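Local coordinates for protein chitinase A (Pteris ryukyuensis, PDB 4RL3) that probably hydrolyses the beta-1,4-glycosidic bonds of chitin, this chain being the catalytic domain of a longer, family 18 fern chitinase, at residues K2-Y7 with V26-I31; A33-Y38 with G47-Y52; V77-D82 with I119-E124. All coordinates share one frame; numbering follows the deposited sequence.

Contact 1: K2-Y7 with V26-I31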
loop_
_atom_site.group_PDB
_atom_site.type_symbol
_atom_site.label_atom_id
_atom_site.label_comp_id
_atom_site.label_asym_id
_atom_site.label_seq_id
_atom_site.Cartn_x
_atom_site.Cartn_y
_atom_site.Cartn_z
ATOM N N LYS A 2 8.760 -13.692 -0.681
ATOM C CA LYS A 2 9.068 -13.323 0.717
ATOM C C LYS A 2 9.001 -11.809 0.892
ATOM O O LYS A 2 9.932 -11.198 1.419
ATOM C CB LYS A 2 10.457 -13.848 1.119
ATOM C CG LYS A 2 10.468 -15.305 1.542
ATOM C CD LYS A 2 11.788 -15.712 2.190
ATOM C CE LYS A 2 11.932 -17.230 2.219
ATOM N NZ LYS A 2 13.313 -17.675 2.556
ATOM N N VAL A 3 7.893 -11.205 0.471
ATOM C CA VAL A 3 7.705 -9.756 0.617
ATOM C C VAL A 3 6.939 -9.414 1.897
ATOM O O VAL A 3 5.888 -9.983 2.175
ATOM C CB VAL A 3 6.971 -9.182 -0.606
ATOM C CG1 VAL A 3 6.642 -7.702 -0.422
ATOM C CG2 VAL A 3 7.808 -9.407 -1.853
ATOM N N PHE A 4 7.484 -8.493 2.682
ATOM C CA PHE A 4 6.754 -7.960 3.823
ATOM C C PHE A 4 6.662 -6.455 3.638
ATOM O O PHE A 4 7.671 -5.818 3.351
ATOM C CB PHE A 4 7.447 -8.273 5.151
ATOM C CG PHE A 4 6.783 -7.604 6.307
ATOM C CD1 PHE A 4 5.576 -8.098 6.792
ATOM C CD2 PHE A 4 7.297 -6.435 6.855
ATOM C CE1 PHE A 4 4.922 -7.469 7.827
ATOM C CE2 PHE A 4 6.640 -5.801 7.882
ATOM C CZ PHE A 4 5.452 -6.315 8.365
ATOM N N ARG A 5 5.466 -5.896 3.801
ATOM C CA ARG A 5 5.275 -4.442 3.662
ATOM C C ARG A 5 4.542 -3.842 4.854
ATOM O O ARG A 5 3.683 -4.487 5.452
ATOM C CB ARG A 5 4.526 -4.099 2.372
ATOM C CG ARG A 5 4.775 -5.082 1.232
ATOM C CD ARG A 5 4.121 -4.645 -0.060
ATOM N NE ARG A 5 4.885 -3.609 -0.747
ATOM C CZ ARG A 5 4.395 -2.815 -1.699
ATOM N NH1 ARG A 5 3.125 -2.896 -2.059
ATOM N NH2 ARG A 5 5.183 -1.903 -2.260
ATOM N N GLU A 6 4.917 -2.608 5.190
ATOM C CA GLU A 6 4.414 -1.897 6.361
ATOM C C GLU A 6 4.021 -0.476 5.954
ATOM O O GLU A 6 4.890 0.339 5.619
ATOM C CB GLU A 6 5.510 -1.841 7.439
ATOM C CG GLU A 6 5.101 -1.207 8.767
ATOM C CD GLU A 6 4.423 -2.166 9.722
ATOM O OE1 GLU A 6 4.141 -3.319 9.344
ATOM O OE2 GLU A 6 4.160 -1.737 10.865
ATOM N N TYR A 7 2.725 -0.168 5.993
ATOM C CA TYR A 7 2.287 1.224 5.839
ATOM C C TYR A 7 2.719 2.043 7.046
ATOM O O TYR A 7 2.720 1.538 8.182
ATOM C CB TYR A 7 0.767 1.330 5.664
ATOM C CG TYR A 7 0.249 0.899 4.304
ATOM C CD1 TYR A 7 0.009 -0.448 4.011
ATOM C CD2 TYR A 7 -0.008 1.834 3.311
ATOM C CE1 TYR A 7 -0.469 -0.837 2.780
ATOM C CE2 TYR A 7 -0.500 1.447 2.070
ATOM C CZ TYR A 7 -0.721 0.109 1.807
ATOM O OH TYR A 7 -1.197 -0.307 0.581
ATOM N N VAL A 26 13.703 -11.003 4.769
ATOM C CA VAL A 26 12.566 -10.694 3.896
ATOM C C VAL A 26 12.925 -9.548 2.970
ATOM O O VAL A 26 13.843 -8.767 3.256
ATOM C CB VAL A 26 11.277 -10.303 4.680
ATOM C CG1 VAL A 26 10.846 -11.411 5.626
ATOM C CG2 VAL A 26 11.439 -8.980 5.435
ATOM N N THR A 27 12.199 -9.457 1.869
ATOM C CA THR A 27 12.169 -8.248 1.052
ATOM C C THR A 27 11.235 -7.290 1.775
ATOM O O THR A 27 10.034 -7.525 1.822
ATOM C CB THR A 27 11.657 -8.567 -0.365
ATOM O OG1 THR A 27 12.622 -9.394 -1.033
ATOM C CG2 THR A 27 11.428 -7.328 -1.194
ATOM N N PHE A 28 11.789 -6.221 2.341
ATOM C CA PHE A 28 11.061 -5.341 3.252
ATOM C C PHE A 28 10.705 -4.024 2.590
ATOM O O PHE A 28 11.586 -3.297 2.124
ATOM C CB PHE A 28 11.920 -5.060 4.497
ATOM C CG PHE A 28 11.155 -4.414 5.620
ATOM C CD1 PHE A 28 10.720 -3.101 5.519
ATOM C CD2 PHE A 28 10.836 -5.130 6.763
ATOM C CE1 PHE A 28 10.004 -2.513 6.542
ATOM C CE2 PHE A 28 10.116 -4.549 7.785
ATOM C CZ PHE A 28 9.698 -3.237 7.676
ATOM N N HIS A 29 9.416 -3.704 2.549
ATOM C CA HIS A 29 8.962 -2.417 2.029
ATOM C C HIS A 29 8.246 -1.603 3.092
ATOM O O HIS A 29 7.241 -2.060 3.642
ATOM C CB HIS A 29 7.983 -2.596 0.864
ATOM C CG HIS A 29 8.539 -3.355 -0.303
ATOM N ND1 HIS A 29 7.743 -3.844 -1.317
ATOM C CD2 HIS A 29 9.811 -3.688 -0.638
ATOM C CE1 HIS A 29 8.492 -4.467 -2.209
ATOM N NE2 HIS A 29 9.751 -4.380 -1.824
ATOM N N PHE A 30 8.740 -0.398 3.381
ATOM C CA PHE A 30 7.893 0.598 4.030
ATOM C C PHE A 30 7.052 1.274 2.946
ATOM O O PHE A 30 7.524 1.489 1.831
ATOM C CB PHE A 30 8.715 1.669 4.746
ATOM C CG PHE A 30 9.400 1.198 5.993
ATOM C CD1 PHE A 30 8.676 0.981 7.153
ATOM C CD2 PHE A 30 10.776 1.013 6.023
ATOM C CE1 PHE A 30 9.299 0.571 8.309
ATOM C CE2 PHE A 30 11.406 0.595 7.185
ATOM C CZ PHE A 30 10.668 0.376 8.324
ATOM N N ILE A 31 5.817 1.624 3.292
ATOM C CA ILE A 31 4.956 2.393 2.400
ATOM C C ILE A 31 4.466 3.644 3.120
ATOM O O ILE A 31 3.597 3.575 3.992
ATOM C CB ILE A 31 3.760 1.573 1.894
ATOM C CG1 ILE A 31 4.214 0.227 1.331
ATOM C CG2 ILE A 31 3.014 2.366 0.817
ATOM C CD1 ILE A 31 3.067 -0.675 0.956
#

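Contact 2: A33-Y38 with G47-Y52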
loop_
_atom_site.group_PDB
_atom_site.type_symbol
_atom_site.label_atom_id
_atom_site.label_comp_id
_atom_site.label_asym_id
_atom_site.label_seq_id
_atom_site.Cartn_x
_atom_site.Cartn_y
_atom_site.Cartn_z
ATOM N N ALA A 33 2.395 6.736 3.906
ATOM C CA ALA A 33 0.976 7.001 3.696
ATOM C C ALA A 33 0.685 8.415 4.212
ATOM O O ALA A 33 0.868 8.644 5.394
ATOM C CB ALA A 33 0.146 5.962 4.443
ATOM N N PHE A 34 0.257 9.381 3.390
ATOM C CA PHE A 34 -0.101 9.268 1.973
ATOM C C PHE A 34 0.389 10.501 1.211
ATOM O O PHE A 34 0.516 11.592 1.790
ATOM C CB PHE A 34 -1.626 9.239 1.831
ATOM C CG PHE A 34 -2.273 8.007 2.391
ATOM C CD1 PHE A 34 -2.279 6.835 1.655
ATOM C CD2 PHE A 34 -2.877 8.017 3.648
ATOM C CE1 PHE A 34 -2.866 5.696 2.155
ATOM C CE2 PHE A 34 -3.481 6.881 4.153
ATOM C CZ PHE A 34 -3.471 5.717 3.406
ATOM N N ALA A 35 0.613 10.342 -0.093
ATOM C CA ALA A 35 0.687 11.485 -1.001
ATOM C C ALA A 35 -0.713 11.659 -1.571
ATOM O O ALA A 35 -1.360 10.683 -1.939
ATOM C CB ALA A 35 1.712 11.264 -2.108
ATOM N N ILE A 36 -1.198 12.893 -1.604
ATOM C CA ILE A 36 -2.542 13.164 -2.095
ATOM C C ILE A 36 -2.481 14.393 -2.989
ATOM O O ILE A 36 -1.841 15.394 -2.641
ATOM C CB ILE A 36 -3.528 13.429 -0.934
ATOM C CG1 ILE A 36 -3.335 12.402 0.193
ATOM C CG2 ILE A 36 -4.967 13.405 -1.445
ATOM C CD1 ILE A 36 -4.127 12.690 1.443
ATOM N N ASP A 37 -3.187 14.315 -4.115
ATOM C CA ASP A 37 -3.279 15.424 -5.062
ATOM C C ASP A 37 -4.417 16.360 -4.665
ATOM O O ASP A 37 -5.354 16.604 -5.435
ATOM C CB ASP A 37 -3.419 14.908 -6.507
ATOM C CG ASP A 37 -4.599 13.952 -6.710
ATOM O OD1 ASP A 37 -4.902 13.129 -5.815
ATOM O OD2 ASP A 37 -5.232 14.015 -7.784
ATOM N N TYR A 38 -4.305 16.873 -3.443
ATOM C CA TYR A 38 -5.248 17.810 -2.856
ATOM C C TYR A 38 -4.492 18.827 -2.030
ATOM O O TYR A 38 -3.401 18.548 -1.516
ATOM C CB TYR A 38 -6.213 17.080 -1.929
ATOM C CG TYR A 38 -7.476 16.551 -2.583
ATOM C CD1 TYR A 38 -7.466 15.404 -3.372
ATOM C CD2 TYR A 38 -8.691 17.187 -2.392
ATOM C CE1 TYR A 38 -8.631 14.919 -3.948
ATOM C CE2 TYR A 38 -9.857 16.714 -2.969
ATOM C CZ TYR A 38 -9.825 15.577 -3.750
ATOM O OH TYR A 38 -10.994 15.103 -4.335
ATOM N N GLY A 47 -3.772 16.142 -9.953
ATOM C CA GLY A 47 -2.626 15.264 -10.016
ATOM C C GLY A 47 -1.307 15.835 -9.524
ATOM O O GLY A 47 -0.275 15.192 -9.680
ATOM N N VAL A 48 -1.305 17.040 -8.958
ATOM C CA VAL A 48 -0.069 17.578 -8.372
ATOM C C VAL A 48 -0.026 17.099 -6.921
ATOM O O VAL A 48 -0.776 17.578 -6.063
ATOM C CB VAL A 48 0.031 19.118 -8.451
ATOM C CG1 VAL A 48 1.348 19.569 -7.857
ATOM C CG2 VAL A 48 -0.054 19.598 -9.900
ATOM N N PHE A 49 0.818 16.110 -6.658
ATOM C CA PHE A 49 0.821 15.437 -5.353
ATOM C C PHE A 49 1.520 16.210 -4.247
ATOM O O PHE A 49 2.634 16.701 -4.426
ATOM C CB PHE A 49 1.386 14.025 -5.483
ATOM C CG PHE A 49 0.392 13.071 -6.066
ATOM C CD1 PHE A 49 -0.481 12.380 -5.231
ATOM C CD2 PHE A 49 0.253 12.932 -7.440
ATOM C CE1 PHE A 49 -1.438 11.523 -5.755
ATOM C CE2 PHE A 49 -0.699 12.076 -7.969
ATOM C CZ PHE A 49 -1.551 11.383 -7.131
ATOM N N ASN A 50 0.821 16.302 -3.113
ATOM C CA ASN A 50 1.317 16.893 -1.883
ATOM C C ASN A 50 1.533 15.822 -0.825
ATOM O O ASN A 50 0.996 14.712 -0.921
ATOM C CB ASN A 50 0.312 17.916 -1.358
ATOM C CG ASN A 50 0.320 19.195 -2.164
ATOM O OD1 ASN A 50 1.378 19.775 -2.394
ATOM N ND2 ASN A 50 -0.847 19.645 -2.590
ATOM N N ILE A 51 2.314 16.174 0.187
ATOM C CA ILE A 51 2.727 15.247 1.235
ATOM C C ILE A 51 1.784 15.289 2.425
ATOM O O ILE A 51 1.644 16.334 3.070
ATOM C CB ILE A 51 4.160 15.579 1.698
ATOM C CG1 ILE A 51 5.138 15.382 0.530
ATOM C CG2 ILE A 51 4.557 14.723 2.898
ATOM C CD1 ILE A 51 6.534 15.895 0.793
ATOM N N TYR A 52 1.181 14.142 2.731
ATOM C CA TYR A 52 0.319 13.992 3.902
ATOM C C TYR A 52 0.721 12.771 4.725
ATOM O O TYR A 52 -0.121 12.019 5.210
ATOM C CB TYR A 52 -1.155 13.979 3.514
ATOM C CG TYR A 52 -1.571 15.281 2.859
ATOM C CD1 TYR A 52 -1.801 16.431 3.619
ATOM C CD2 TYR A 52 -1.698 15.373 1.479
ATOM C CE1 TYR A 52 -2.161 17.618 3.014
ATOM C CE2 TYR A 52 -2.055 16.557 0.868
ATOM C CZ TYR A 52 -2.289 17.677 1.642
ATOM O OH TYR A 52 -2.652 18.857 1.027
#

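Contact 3: V77-D82 with I119-E124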
loop_
_atom_site.group_PDB
_atom_site.type_symbol
_atom_site.label_atom_id
_atom_site.label_comp_id
_atom_site.label_asym_id
_atom_site.label_seq_id
_atom_site.Cartn_x
_atom_site.Cartn_y
_atom_site.Cartn_z
ATOM N N VAL A 77 5.593 5.048 -1.709
ATOM C CA VAL A 77 4.585 5.981 -1.221
ATOM C C VAL A 77 3.218 5.556 -1.744
ATOM O O VAL A 77 3.091 5.163 -2.900
ATOM C CB VAL A 77 4.922 7.451 -1.610
ATOM C CG1 VAL A 77 5.069 7.619 -3.111
ATOM C CG2 VAL A 77 3.904 8.443 -1.031
ATOM N N SER A 78 2.215 5.633 -0.873
ATOM C CA SER A 78 0.836 5.316 -1.214
ATOM C C SER A 78 0.055 6.584 -1.543
ATOM O O SER A 78 0.228 7.619 -0.900
ATOM C CB SER A 78 0.176 4.580 -0.053
ATOM O OG SER A 78 -1.098 4.096 -0.432
ATOM N N LEU A 79 -0.785 6.481 -2.573
ATOM C CA LEU A 79 -1.563 7.595 -3.102
ATOM C C LEU A 79 -3.012 7.515 -2.666
ATOM O O LEU A 79 -3.657 6.473 -2.802
ATOM C CB LEU A 79 -1.518 7.604 -4.622
ATOM C CG LEU A 79 -0.175 7.418 -5.310
ATOM C CD1 LEU A 79 -0.357 7.596 -6.807
ATOM C CD2 LEU A 79 0.885 8.368 -4.785
ATOM N N GLY A 80 -3.520 8.641 -2.161
ATOM C CA GLY A 80 -4.939 8.797 -1.882
ATOM C C GLY A 80 -5.310 8.599 -0.437
ATOM O O GLY A 80 -5.291 9.537 0.343
ATOM N N GLY A 81 -5.672 7.378 -0.085
ATOM C CA GLY A 81 -6.227 7.114 1.234
ATOM C C GLY A 81 -7.683 7.559 1.325
ATOM O O GLY A 81 -8.327 7.865 0.331
ATOM N N ASP A 82 -8.205 7.574 2.541
ATOM C CA ASP A 82 -9.626 7.805 2.776
ATOM C C ASP A 82 -9.970 9.295 2.728
ATOM O O ASP A 82 -10.803 9.715 1.918
ATOM C CB ASP A 82 -10.006 7.187 4.129
ATOM C CG ASP A 82 -11.495 7.237 4.431
ATOM O OD1 ASP A 82 -12.314 7.632 3.574
ATOM O OD2 ASP A 82 -11.845 6.872 5.574
ATOM N N ILE A 119 5.393 3.237 -5.981
ATOM C CA ILE A 119 4.112 3.815 -5.592
ATOM C C ILE A 119 3.064 2.728 -5.406
ATOM O O ILE A 119 3.130 1.667 -6.022
ATOM C CB ILE A 119 3.594 4.865 -6.608
ATOM C CG1 ILE A 119 3.301 4.254 -7.987
ATOM C CG2 ILE A 119 4.607 5.999 -6.733
ATOM C CD1 ILE A 119 2.490 5.150 -8.899
ATOM N N ASP A 120 2.107 3.025 -4.538
ATOM C CA ASP A 120 0.983 2.163 -4.216
ATOM C C ASP A 120 -0.281 2.984 -4.457
ATOM O O ASP A 120 -0.365 4.134 -4.022
ATOM C CB ASP A 120 1.073 1.747 -2.740
ATOM C CG ASP A 120 -0.133 0.970 -2.273
ATOM O OD1 ASP A 120 -0.336 -0.154 -2.777
ATOM O OD2 ASP A 120 -0.863 1.460 -1.393
ATOM N N ILE A 121 -1.256 2.388 -5.138
ATOM C CA ILE A 121 -2.502 3.075 -5.476
ATOM C C ILE A 121 -3.587 2.725 -4.456
ATOM O O ILE A 121 -4.025 1.577 -4.374
ATOM C CB ILE A 121 -2.985 2.693 -6.892
ATOM C CG1 ILE A 121 -1.840 2.723 -7.913
ATOM C CG2 ILE A 121 -4.134 3.615 -7.316
ATOM C CD1 ILE A 121 -1.099 4.040 -8.074
ATOM N N ASP A 122 -4.040 3.727 -3.702
ATOM C CA ASP A 122 -4.969 3.497 -2.588
ATOM C C ASP A 122 -6.103 4.518 -2.591
ATOM O O ASP A 122 -6.535 4.977 -1.535
ATOM C CB ASP A 122 -4.216 3.518 -1.252
ATOM C CG ASP A 122 -5.055 3.028 -0.077
ATOM O OD1 ASP A 122 -5.934 2.151 -0.284
ATOM O OD2 ASP A 122 -4.803 3.514 1.064
ATOM N N TYR A 123 -6.593 4.859 -3.781
ATOM C CA TYR A 123 -7.838 5.610 -3.865
ATOM C C TYR A 123 -9.021 4.714 -3.571
ATOM O O TYR A 123 -9.014 3.530 -3.922
ATOM C CB TYR A 123 -8.012 6.217 -5.247
ATOM C CG TYR A 123 -7.084 7.369 -5.535
ATOM C CD1 TYR A 123 -7.393 8.652 -5.111
ATOM C CD2 TYR A 123 -5.915 7.177 -6.262
ATOM C CE1 TYR A 123 -6.557 9.718 -5.407
ATOM C CE2 TYR A 123 -5.058 8.226 -6.545
ATOM C CZ TYR A 123 -5.379 9.496 -6.113
ATOM O OH TYR A 123 -4.522 10.533 -6.429
ATOM N N GLU A 124 -10.051 5.275 -2.938
ATOM C CA GLU A 124 -11.263 4.495 -2.666
ATOM C C GLU A 124 -12.582 5.201 -2.949
ATOM O O GLU A 124 -13.635 4.590 -2.820
ATOM C CB GLU A 124 -11.255 4.012 -1.218
ATOM C CG GLU A 124 -11.514 5.103 -0.200
ATOM C CD GLU A 124 -11.739 4.543 1.192
ATOM O OE1 GLU A 124 -10.828 4.699 2.021
ATOM O OE2 GLU A 124 -12.808 3.935 1.453
HETATM O O HOH W 1 -9.540 7.912 -2.121
HETATM O O HOH W 2 -14.239 5.242 3.740
#

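Contact 1: K2-Y7 with V26-I31
Arg5 and His29 make the polar side-chain pairing here. Arg5 NE gives a bent hydrogen bond to His29 ND1 at 2.9 Å, entering in the plane of the imidazole, while NH2 of Arg5 adds a weak one to the same nitrogen. The imidazole and guanidinium planes stand 79° apart, and ND1 is also tilted somewhat from the guanidinium plane. A chi1 of -30°, short of a staggered position, and a bend at chi3 bring the guanidinium across to the histidine. Its other amino group, NH1, is held by Ser155 and Asn181.

The backbones run parallel in register, Val3 beside Thr27 through Tyr7 beside Ile31. The ladder alternates in the usual parallel way: Phe4 N bonds to Thr27 O and Phe4 O takes His29 N, each at 2.9 Å, and Glu6 repeats the pattern with His29 O and Ile31 N. These are the first two parallel strands of the TIM barrel. Val3, Arg5, Tyr7, His29 and Ile31 face its interior; Phe4 and Phe28 face outward, under helix 261-271.

Side chains also pack on both faces of the pair. Inside, Ile31 CD1 lies over one face of the Arg5 guanidinium, 3.7 Å from CZ of Arg5, and also makes a CH-pi contact over the Tyr7 ring, 4.1 Å from its centroid. Outside, Phe28 CE2 comes within 3.5 Å of Phe4 CD2 at that ring's edge, the two planes inclined at 57°.

Contact 2: A33-Y38 with G47-Y52
Tyr38 O is gripped from both faces of its carbonyl plane: Tyr52 OH donates to it at 2.7 Å, and Asn50 ND2 reaches it from the opposite face at 3.0 Å. Neither donor lies in that plane, but Asn50 presents its N-H within its own amide plane, and the oxygen sits at the edge of the Tyr52 ring. With CG beside the backbone N (chi1 -62°), the Tyr52 ring runs alongside segment 33-38, from Phe34 past Ile36 toward Tyr38, until its hydroxyl meets the carbonyl. On the way it crosses Ile36 at about a right angle, Tyr52 CD2 lying 3.6 Å from Ile36 CB.

Backbone pairing is short and antiparallel. Ile36 and Asn50 form a hydrogen-bonded pair, N to O in both directions at 2.9 Å; next to it, Ala35 and Ile51 are the non-hydrogen-bonded pair. Tyr52 N then bonds to Phe34 O at 2.8 Å. Phe34 follows a cis peptide bond.

Beyond the strand the chain turns at Asp37, the centre of an inverse gamma turn. The Asp37 carboxylate lies stacked over the Phe49 ring, the planes 26° apart, and Asp37 CB makes a CH-pi contact 3.9 Å from the ring centroid, almost exactly above it. Gly47 N adds a weak bond to Asp37 OD2, which also accepts from Trp99 NE1; OD1 bonds to Tyr123 OH.

Strand 50-51 is thus an antiparallel addition to the end of barrel strand 27-36. Since both side-chain donors converge on one carbonyl just past the strand, the turn out of the barrel is probably fixed by polar bonds, while Phe49 and Tyr52 supply the apolar surface beside it.

Contact 3: V77-D82 with I119-E124
Ser78 OG donates to Asp120 OD2 at 2.8 Å, using the anti lone pair of that oxygen. Both residues sit on the inward face at paired positions, and with OG and CG each anti to the backbone N (chi1 -172° and 174°) the two groups meet. OD2 also receives the hydroxyl of Tyr7, and OD1 that of Ser155, so each oxygen of this buried carboxylate has a donor. Asp122 CB packs against Ser78 OG at 3.3 Å, roughly at right angles to the Ser78-Asp120 bond.

Backbone donors and acceptors are matched along parallel strands: Val77 O takes Asp120 N, Leu79 N reaches Asp120 O at 2.8 Å, and Leu79 O takes Asp122 N in its carbonyl plane. Gly81 N then bonds to Asp122 O from well above the carbonyl plane.

These are neighbouring strands of the TIM barrel, and 119-124 carries Asp120, Asp122 and Glu124, the last three acidic positions of the family 18 DxxDxDxE signature, whose glutamate is the general acid in well-studied relatives. This signature is consistent with an active site here; an acetate, probably from the crystallisation liquor, has its nearest atom about 3 Å from the Asp122 side chain.

At the C-terminal ends of the strands water takes over. One molecule donates to Gly81 O at 2.7 Å and accepts from Glu124 N. Another donates to both Asp82 OD1 and Glu124 OE2, linking two carboxylates that approach to 3.6 Å between Asp82 OD1 and Glu124 OE1; His125 also bonds to Asp82 OD1.

On the outward face Leu79 CD1 touches Ile121 CD1 at 3.8 Å. Gly80 CA sits over the Tyr123 ring, 4.2 Å from its centroid, in a CH-pi contact.

Overall arrangement
Contacts 1 and 3 are buried parallel pairings of the barrel, while contact 2, only partly buried, adds an antiparallel strand at its margin. Strand 27-36 serves both contacts 1 and 2, and lies beside strand 73-81 of contact 3, Ala35 N bonding to Ser78 O. Contact 1 spends its interior on an arginine-histidine pair and apolar groups; contact 3 places a serine and carboxylates there and reaches water at the strand ends; contact 2 adds to its short backbone ladder two side chains bonded to the carbonyl of Tyr38. Side chains join them too: Tyr7 packs on Ala33, and Phe49 lies against the hydroxyl of Tyr123. Contacts 2 and 3 are closest, their centres 9 Å apart.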